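Local coordinates for protein YcaO (Methanopyrus kandleri, PDB 6CIB) that binds ADP and magnesium ions and, as a YcaO enzyme, probably uses ATP to activate peptide backbone amides for thioamidation, at residues G202-R207 with R247-V252; E229-G234 with H291-E296. One frame throughout, in Å; residues are numbered along the deposited sequence.

Contact 1: G202-R207 with R247-V252; sequences GRVELR and RALLEV
Leu249 meets the strand through one methyl group, CD2, which lies 3.8 Å from Val204 CG1 and 4.1 Å from Leu206 CD2. This single branch therefore spans two residues that project from the same face of the strand, and branched aliphatic groups suit the place because they fill it with methyls and bring no polar atom into a buried interface. Val204 reaches across because its CG1 stands anti to the backbone N (chi1 174°), while Leu206 crosses Leu249 at about a right angle. Contact is sparing, with the backbones well separated: the CA atoms of Val204 and Leu249 are 8.6 Å apart.

On the other face of the strand, Glu205 points away from the helix and is held between two arginines. Arg207 grips OE1 end-on with NH1 and NH2, the oxygen lying close to the guanidinium plane; the NH2 to OE1 bond, 2.8 Å long, falls on the anti lone pair. Arg207 NH1 also donates to Leu206 O from above the carbonyl plane. Arg203 is paired by charge alone, since Glu205 OE2 lies 2.8 Å from its NH1 but well out of the guanidinium plane. Two positive partners would favour an ionised Glu205.

A classic beta bulge sets Gly202 and Arg203 against the single Glu224 of strand 217-224. The apolar contact is flanked by helix 188-198, whose Leu193 and Leu197 touch Leu249, and by Ala221 of strand 217-224, which touches Leu206 and Val252. Helix 241-260 thus packs against the three-stranded antiparallel sheet, reaching strand 203-209, whose Leu206 also bonds through its backbone to Leu184 of short strand 183-185.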
ATOM      1  N   GLY A 202     -16.671 -15.307  -9.814  1.00 42.59           N
ATOM      2  CA  GLY A 202     -16.531 -16.675 -10.308  1.00 42.10           C
ATOM      3  C   GLY A 202     -15.467 -17.431  -9.539  1.00 43.85           C
ATOM      4  O   GLY A 202     -15.725 -18.521  -9.014  1.00 45.10           O
ATOM      5  N   ARG A 203     -14.269 -16.844  -9.480  1.00 42.35           N
ATOM      6  CA  ARG A 203     -13.120 -17.435  -8.805  1.00 42.05           C
ATOM      7  C   ARG A 203     -12.298 -16.386  -8.056  1.00 39.09           C
ATOM      8  O   ARG A 203     -12.183 -15.240  -8.497  1.00 36.76           O
ATOM      9  CB  ARG A 203     -12.220 -18.183  -9.802  1.00 47.01           C
ATOM     10  CG  ARG A 203     -12.822 -19.459 -10.377  1.00 53.73           C
ATOM     11  CD  ARG A 203     -11.859 -20.627 -10.275  1.00 60.84           C
ATOM     12  NE  ARG A 203     -10.851 -20.615 -11.334  1.00 66.63           N
ATOM     13  CZ  ARG A 203      -9.764 -21.386 -11.358  1.00 70.40           C
ATOM     14  NH1 ARG A 203      -9.516 -22.245 -10.372  1.00 69.79           N
ATOM     15  NH2 ARG A 203      -8.913 -21.290 -12.375  1.00 70.68           N
ATOM     16  N   VAL A 204     -11.740 -16.787  -6.914  1.00 37.44           N
ATOM     17  CA  VAL A 204     -10.751 -15.978  -6.203  1.00 36.15           C
ATOM     18  C   VAL A 204      -9.502 -16.831  -6.032  1.00 36.50           C
ATOM     19  O   VAL A 204      -9.533 -17.861  -5.363  1.00 36.55           O
ATOM     20  CB  VAL A 204     -11.262 -15.433  -4.843  1.00 35.14           C
ATOM     21  CG1 VAL A 204     -10.135 -14.723  -4.093  1.00 33.26           C
ATOM     22  CG2 VAL A 204     -12.429 -14.474  -5.038  1.00 34.53           C
ATOM     23  N   GLU A 205      -8.412 -16.380  -6.641  1.00 38.09           N
ATOM     24  CA  GLU A 205      -7.157 -17.133  -6.694  1.00 40.66           C
ATOM     25  C   GLU A 205      -6.076 -16.437  -5.872  1.00 37.97           C
ATOM     26  O   GLU A 205      -5.913 -15.221  -5.975  1.00 38.04           O
ATOM     27  CB  GLU A 205      -6.689 -17.252  -8.144  1.00 44.14           C
ATOM     28  CG  GLU A 205      -7.596 -18.053  -9.068  1.00 49.45           C
ATOM     29  CD  GLU A 205      -7.349 -19.543  -8.969  1.00 52.88           C
ATOM     30  OE1 GLU A 205      -6.182 -19.972  -9.120  1.00 54.66           O
ATOM     31  OE2 GLU A 205      -8.325 -20.286  -8.738  1.00 56.81           O
ATOM     32  N   LEU A 206      -5.347 -17.209  -5.064  1.00 35.29           N
ATOM     33  CA  LEU A 206      -4.251 -16.674  -4.249  1.00 34.39           C
ATOM     34  C   LEU A 206      -2.885 -17.056  -4.808  1.00 33.62           C
ATOM     35  O   LEU A 206      -2.701 -18.167  -5.300  1.00 32.48           O
ATOM     36  CB  LEU A 206      -4.376 -17.112  -2.779  1.00 34.42           C
ATOM     37  CG  LEU A 206      -5.571 -16.590  -1.972  1.00 36.23           C
ATOM     38  CD1 LEU A 206      -5.649 -17.293  -0.627  1.00 36.50           C
ATOM     39  CD2 LEU A 206      -5.524 -15.078  -1.786  1.00 35.57           C
ATOM     40  N   ARG A 207      -1.946 -16.112  -4.733  1.00 33.24           N
ATOM     41  CA  ARG A 207      -0.571 -16.301  -5.200  1.00 31.69           C
ATOM     42  C   ARG A 207       0.430 -15.802  -4.167  1.00 32.72           C
ATOM     43  O   ARG A 207       0.207 -14.761  -3.541  1.00 29.95           O
ATOM     44  CB  ARG A 207      -0.328 -15.541  -6.506  1.00 32.36           C
ATOM     45  CG  ARG A 207      -1.247 -15.873  -7.674  1.00 33.51           C
ATOM     46  CD  ARG A 207      -1.124 -17.315  -8.144  1.00 33.42           C
ATOM     47  NE  ARG A 207      -2.103 -17.587  -9.202  1.00 34.37           N
ATOM     48  CZ  ARG A 207      -3.194 -18.333  -9.059  1.00 33.22           C
ATOM     49  NH1 ARG A 207      -3.463 -18.933  -7.901  1.00 34.10           N
ATOM     50  NH2 ARG A 207      -4.009 -18.498 -10.093  1.00 32.60           N
ATOM     51  N   ARG A 247      -4.877  -9.075   3.818  1.00 28.42           N
ATOM     52  CA  ARG A 247      -4.781  -7.796   3.113  1.00 29.82           C
ATOM     53  C   ARG A 247      -5.164  -7.889   1.641  1.00 28.02           C
ATOM     54  O   ARG A 247      -5.910  -7.051   1.154  1.00 29.06           O
ATOM     55  CB  ARG A 247      -3.386  -7.213   3.254  1.00 31.87           C
ATOM     56  CG  ARG A 247      -3.118  -6.605   4.612  1.00 35.28           C
ATOM     57  CD  ARG A 247      -1.645  -6.279   4.768  1.00 36.61           C
ATOM     58  NE  ARG A 247      -1.499  -5.337   5.869  1.00 39.46           N
ATOM     59  CZ  ARG A 247      -0.544  -4.418   5.990  1.00 40.19           C
ATOM     60  NH1 ARG A 247       0.423  -4.285   5.075  1.00 36.13           N
ATOM     61  NH2 ARG A 247      -0.575  -3.615   7.048  1.00 39.11           N
ATOM     62  N   ALA A 248      -4.673  -8.921   0.953  1.00 27.64           N
ATOM     63  CA  ALA A 248      -4.995  -9.151  -0.473  1.00 27.39           C
ATOM     64  C   ALA A 248      -6.496  -9.377  -0.703  1.00 27.23           C
ATOM     65  O   ALA A 248      -7.088  -8.787  -1.620  1.00 26.99           O
ATOM     66  CB  ALA A 248      -4.175 -10.314  -1.028  1.00 26.97           C
ATOM     67  N   LEU A 249      -7.102 -10.215   0.139  1.00 26.43           N
ATOM     68  CA  LEU A 249      -8.543 -10.501   0.077  1.00 26.56           C
ATOM     69  C   LEU A 249      -9.402  -9.270   0.374  1.00 26.02           C
ATOM     70  O   LEU A 249     -10.404  -9.033  -0.307  1.00 25.85           O
ATOM     71  CB  LEU A 249      -8.911 -11.664   1.012  1.00 27.14           C
ATOM     72  CG  LEU A 249      -8.424 -13.055   0.586  1.00 27.81           C
ATOM     73  CD1 LEU A 249      -8.558 -14.061   1.722  1.00 28.10           C
ATOM     74  CD2 LEU A 249      -9.145 -13.567  -0.650  1.00 27.92           C
ATOM     75  N   LEU A 250      -8.990  -8.485   1.371  1.00 25.89           N
ATOM     76  CA  LEU A 250      -9.656  -7.217   1.697  1.00 26.93           C
ATOM     77  C   LEU A 250      -9.583  -6.192   0.552  1.00 25.99           C
ATOM     78  O   LEU A 250     -10.537  -5.456   0.322  1.00 24.34           O
ATOM     79  CB  LEU A 250      -9.097  -6.617   2.996  1.00 27.06           C
ATOM     80  CG  LEU A 250      -9.372  -7.365   4.310  1.00 27.93           C
ATOM     81  CD1 LEU A 250      -8.652  -6.680   5.456  1.00 27.81           C
ATOM     82  CD2 LEU A 250     -10.851  -7.482   4.642  1.00 28.14           C
ATOM     83  N   GLU A 251      -8.452  -6.167  -0.153  1.00 27.21           N
ATOM     84  CA  GLU A 251      -8.286  -5.308  -1.320  1.00 29.23           C
ATOM     85  C   GLU A 251      -9.200  -5.716  -2.473  1.00 28.11           C
ATOM     86  O   GLU A 251      -9.760  -4.855  -3.138  1.00 27.81           O
ATOM     87  CB  GLU A 251      -6.822  -5.224  -1.757  1.00 31.57           C
ATOM     88  CG  GLU A 251      -6.169  -3.889  -1.410  1.00 36.10           C
ATOM     89  CD  GLU A 251      -4.725  -3.778  -1.871  1.00 38.26           C
ATOM     90  OE1 GLU A 251      -4.387  -4.281  -2.968  1.00 38.44           O
ATOM     91  OE2 GLU A 251      -3.912  -3.185  -1.124  1.00 43.01           O
ATOM     92  N   VAL A 252      -9.373  -7.026  -2.673  1.00 27.83           N
ATOM     93  CA  VAL A 252     -10.356  -7.553  -3.634  1.00 26.98           C
ATOM     94  C   VAL A 252     -11.771  -7.055  -3.297  1.00 26.68           C
ATOM     95  O   VAL A 252     -12.450  -6.500  -4.159  1.00 26.97           O
ATOM     96  CB  VAL A 252     -10.293  -9.091  -3.720  1.00 26.95           C
ATOM     97  CG1 VAL A 252     -11.498  -9.658  -4.459  1.00 26.43           C
ATOM     98  CG2 VAL A 252      -9.007  -9.526  -4.405  1.00 26.43           C
TER

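Contact 2: E229-G234 with H291-E296; sequences EEMVMG and HWFEPE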
ATOM      1  N   GLU A 229     -15.323  -5.900 -15.262  1.00 37.05           N
ATOM      2  CA  GLU A 229     -14.975  -4.879 -14.268  1.00 39.60           C
ATOM      3  C   GLU A 229     -14.834  -5.458 -12.855  1.00 38.76           C
ATOM      4  O   GLU A 229     -14.217  -4.836 -11.988  1.00 39.74           O
ATOM      5  CB  GLU A 229     -15.976  -3.708 -14.280  1.00 43.97           C
ATOM      6  CG  GLU A 229     -17.435  -4.079 -14.525  1.00 48.35           C
ATOM      7  CD  GLU A 229     -17.750  -4.361 -15.994  1.00 50.28           C
ATOM      8  OE1 GLU A 229     -18.191  -5.493 -16.288  1.00 50.26           O
ATOM      9  OE2 GLU A 229     -17.546  -3.468 -16.857  1.00 52.44           O
ATOM     10  N   GLU A 230     -15.384  -6.659 -12.661  1.00 35.82           N
ATOM     11  CA  GLU A 230     -15.298  -7.405 -11.406  1.00 36.18           C
ATOM     12  C   GLU A 230     -14.113  -8.374 -11.353  1.00 34.71           C
ATOM     13  O   GLU A 230     -13.977  -9.164 -10.407  1.00 34.76           O
ATOM     14  CB  GLU A 230     -16.627  -8.103 -11.121  1.00 37.02           C
ATOM     15  CG  GLU A 230     -17.738  -7.084 -10.903  1.00 39.13           C
ATOM     16  CD  GLU A 230     -18.908  -7.609 -10.110  1.00 40.74           C
ATOM     17  OE1 GLU A 230     -19.855  -6.824  -9.918  1.00 42.87           O
ATOM     18  OE2 GLU A 230     -18.889  -8.781  -9.684  1.00 42.65           O
HETATM   19  N   MSE A 231     -13.258  -8.294 -12.371  1.00 33.01           N
HETATM   20  CA  MSE A 231     -11.995  -9.028 -12.395  1.00 33.46           C
HETATM   21  C   MSE A 231     -10.961  -8.058 -11.916  1.00 31.81           C
HETATM   22  O   MSE A 231     -10.446  -7.234 -12.679  1.00 31.41           O
HETATM   23  CB  MSE A 231     -11.682  -9.606 -13.773  1.00 32.86           C
HETATM   24  CG  MSE A 231     -12.563 -10.830 -13.975  1.00 36.24           C
HETATM   25 SE   MSE A 231     -12.241 -11.577 -15.769  1.00 38.32          SE
HETATM   26  CE  MSE A 231     -10.450 -12.323 -15.466  1.00 37.66           C
ATOM     27  N   VAL A 232     -10.684  -8.145 -10.619  1.00 30.48           N
ATOM     28  CA  VAL A 232      -9.828  -7.201  -9.925  1.00 28.99           C
ATOM     29  C   VAL A 232      -8.663  -7.959  -9.292  1.00 30.03           C
ATOM     30  O   VAL A 232      -8.642  -9.202  -9.275  1.00 30.08           O
ATOM     31  CB  VAL A 232     -10.602  -6.379  -8.850  1.00 29.48           C
ATOM     32  CG1 VAL A 232     -11.658  -5.467  -9.485  1.00 28.80           C
ATOM     33  CG2 VAL A 232     -11.227  -7.280  -7.780  1.00 28.44           C
HETATM   34  N   MSE A 233      -7.700  -7.208  -8.774  1.00 31.13           N
HETATM   35  CA  MSE A 233      -6.556  -7.794  -8.080  1.00 34.55           C
HETATM   36  C   MSE A 233      -6.409  -7.125  -6.748  1.00 32.28           C
HETATM   37  O   MSE A 233      -6.700  -5.942  -6.606  1.00 33.02           O
HETATM   38  CB  MSE A 233      -5.276  -7.586  -8.885  1.00 38.79           C
HETATM   39  CG  MSE A 233      -5.301  -8.245 -10.258  1.00 48.65           C
HETATM   40 SE   MSE A 233      -3.527  -7.977 -11.084  1.00 65.84          SE
HETATM   41  CE  MSE A 233      -3.783  -6.094 -11.565  1.00 48.48           C
ATOM     42  N   GLY A 234      -5.971  -7.892  -5.754  1.00 32.31           N
ATOM     43  CA  GLY A 234      -5.637  -7.364  -4.430  1.00 29.49           C
ATOM     44  C   GLY A 234      -4.268  -7.860  -3.997  1.00 29.56           C
ATOM     45  O   GLY A 234      -3.856  -8.957  -4.387  1.00 28.20           O
ATOM     46  N   HIS A 291       0.033 -15.010 -16.882  1.00 40.76           N
ATOM     47  CA  HIS A 291       0.968 -15.154 -15.758  1.00 39.84           C
ATOM     48  C   HIS A 291       0.266 -15.239 -14.391  1.00 38.09           C
ATOM     49  O   HIS A 291       0.715 -15.970 -13.505  1.00 37.69           O
ATOM     50  CB  HIS A 291       2.076 -14.087 -15.793  1.00 37.62           C
ATOM     51  CG  HIS A 291       1.583 -12.671 -15.833  1.00 37.19           C
ATOM     52  ND1 HIS A 291       0.719 -12.200 -16.799  1.00 36.74           N
ATOM     53  CD2 HIS A 291       1.879 -11.608 -15.047  1.00 36.12           C
ATOM     54  CE1 HIS A 291       0.484 -10.917 -16.592  1.00 36.72           C
ATOM     55  NE2 HIS A 291       1.181 -10.532 -15.537  1.00 35.78           N
ATOM     56  N   TRP A 292      -0.843 -14.515 -14.248  1.00 36.48           N
ATOM     57  CA  TRP A 292      -1.678 -14.591 -13.043  1.00 37.11           C
ATOM     58  C   TRP A 292      -2.575 -15.815 -12.979  1.00 37.09           C
ATOM     59  O   TRP A 292      -2.816 -16.343 -11.890  1.00 39.67           O
ATOM     60  CB  TRP A 292      -2.518 -13.321 -12.884  1.00 35.68           C
ATOM     61  CG  TRP A 292      -1.690 -12.139 -12.483  1.00 34.40           C
ATOM     62  CD1 TRP A 292      -1.437 -11.022 -13.227  1.00 34.26           C
ATOM     63  CD2 TRP A 292      -0.973 -11.974 -11.251  1.00 33.66           C
ATOM     64  NE1 TRP A 292      -0.618 -10.163 -12.532  1.00 33.60           N
ATOM     65  CE2 TRP A 292      -0.316 -10.721 -11.315  1.00 33.56           C
ATOM     66  CE3 TRP A 292      -0.827 -12.758 -10.092  1.00 33.72           C
ATOM     67  CZ2 TRP A 292       0.474 -10.226 -10.259  1.00 33.25           C
ATOM     68  CZ3 TRP A 292      -0.028 -12.269  -9.041  1.00 33.96           C
ATOM     69  CH2 TRP A 292       0.607 -11.014  -9.138  1.00 33.19           C
ATOM     70  N   PHE A 293      -3.064 -16.257 -14.137  1.00 37.57           N
ATOM     71  CA  PHE A 293      -4.058 -17.337 -14.212  1.00 41.06           C
ATOM     72  C   PHE A 293      -3.478 -18.725 -14.482  1.00 43.66           C
ATOM     73  O   PHE A 293      -4.197 -19.722 -14.416  1.00 46.79           O
ATOM     74  CB  PHE A 293      -5.176 -16.991 -15.206  1.00 41.00           C
ATOM     75  CG  PHE A 293      -6.018 -15.820 -14.776  1.00 40.99           C
ATOM     76  CD1 PHE A 293      -6.964 -15.958 -13.755  1.00 40.75           C
ATOM     77  CD2 PHE A 293      -5.857 -14.570 -15.378  1.00 40.57           C
ATOM     78  CE1 PHE A 293      -7.732 -14.870 -13.345  1.00 41.69           C
ATOM     79  CE2 PHE A 293      -6.622 -13.481 -14.972  1.00 41.44           C
ATOM     80  CZ  PHE A 293      -7.555 -13.632 -13.951  1.00 41.01           C
ATOM     81  N   GLU A 294      -2.176 -18.787 -14.752  1.00 46.48           N
ATOM     82  CA  GLU A 294      -1.475 -20.065 -14.922  1.00 47.42           C
ATOM     83  C   GLU A 294      -0.283 -20.162 -13.955  1.00 44.67           C
ATOM     84  O   GLU A 294       0.866 -19.982 -14.369  1.00 43.97           O
ATOM     85  CB  GLU A 294      -1.054 -20.262 -16.385  1.00 48.48           C
ATOM     86  CG  GLU A 294      -2.224 -20.389 -17.358  1.00 50.03           C
ATOM     87  CD  GLU A 294      -1.845 -20.132 -18.808  1.00 54.51           C
ATOM     88  OE1 GLU A 294      -0.634 -20.129 -19.141  1.00 54.86           O
ATOM     89  OE2 GLU A 294      -2.773 -19.936 -19.629  1.00 57.67           O
ATOM     90  N   PRO A 295      -0.559 -20.436 -12.658  1.00 44.99           N
ATOM     91  CA  PRO A 295       0.510 -20.450 -11.647  1.00 45.64           C
ATOM     92  C   PRO A 295       1.584 -21.519 -11.885  1.00 46.32           C
ATOM     93  O   PRO A 295       1.271 -22.602 -12.370  1.00 44.54           O
ATOM     94  CB  PRO A 295      -0.247 -20.725 -10.341  1.00 44.20           C
ATOM     95  CG  PRO A 295      -1.502 -21.416 -10.764  1.00 44.75           C
ATOM     96  CD  PRO A 295      -1.872 -20.751 -12.053  1.00 44.77           C
ATOM     97  N   GLU A 296       2.832 -21.193 -11.548  1.00 48.73           N
ATOM     98  CA  GLU A 296       3.946 -22.142 -11.603  1.00 50.32           C
ATOM     99  C   GLU A 296       4.198 -22.692 -10.202  1.00 49.50           C
ATOM    100  O   GLU A 296       4.884 -22.059  -9.384  1.00 48.79           O
ATOM    101  CB  GLU A 296       5.211 -21.457 -12.149  1.00 56.39           C
ATOM    102  CG  GLU A 296       6.288 -22.391 -12.703  1.00 63.32           C
ATOM    103  CD  GLU A 296       6.404 -22.357 -14.226  1.00 68.40           C
ATOM    104  OE1 GLU A 296       5.893 -21.406 -14.873  1.00 70.48           O
ATOM    105  OE2 GLU A 296       7.031 -23.285 -14.787  1.00 70.78           O
TER
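With chi1 of -61° Met233 sets its CG anti to the carbonyl carbon, and an extended chi2 then carries the selenium of this selenomethionine over one face of Trp292; the bend at chi3 turns only the terminal methyl. Met231, also a selenomethionine, starts the same way and bends at chi3 in the opposite sense (72°), which brings its CE to Phe293.

The first pair is a Met-aromatic contact. Met233 SE stands 4.2 Å from the centroid of the five-membered ring of Trp292, 23° off the ring normal, and its nearest ring atom is NE1 at 3.9 Å. Selenium stands in for the sulfur of methionine, and that polarisable thioether would suit the electron-rich indole face; the two side chains cross at about a right angle. The indole N-H is used elsewhere: NE1 bonds to Glu175, whose other carboxylate oxygen takes His291 NE2, which helps to hold the ring in its orientation.

In the second pair Met231 CE approaches Phe293 obliquely, 3.5 Å from CZ and 4.0 Å from CE2. Here a flexible, unbranched chain ending in a methyl group can reach a ring whose backbone is distant.

Met231 and Met233 both point toward the helix, while Val232 between them packs on Val252 and Leu256 of helix 241-260. Helix 282-288 flanks the Met231 pair, with Leu285 touching Met231 and Lys286 touching both Met231 and Phe293. Trp171 and Val174 of helix 154-177 adjoin the other pair. The contact thus joins the start of strand 233-238 and the loop leading into it to the end of helix 290-293.

Overall arrangement
Contacts 1 and 2 lie about 9 Å apart, centre to centre, on the same side of the chain's centre and within the YcaO domain. Along the chain their segments alternate: 202-207, 229-234, 247-252, 291-296. The strands of both belong to one three-stranded antiparallel sheet, whose outer strands are 203-209 and 233-238, and strand 233-238 leads directly into helix 241-260. The contacts also touch: Arg207 NE probably donates to Trp292 O at 3.0 Å, and Ala248 and Glu251 pack on Gly234. Together they tie this sheet to helices 241-260 and 290-293, with the side chains of Leu249 and Met233 about 12 and 13 Å from the bound ADP.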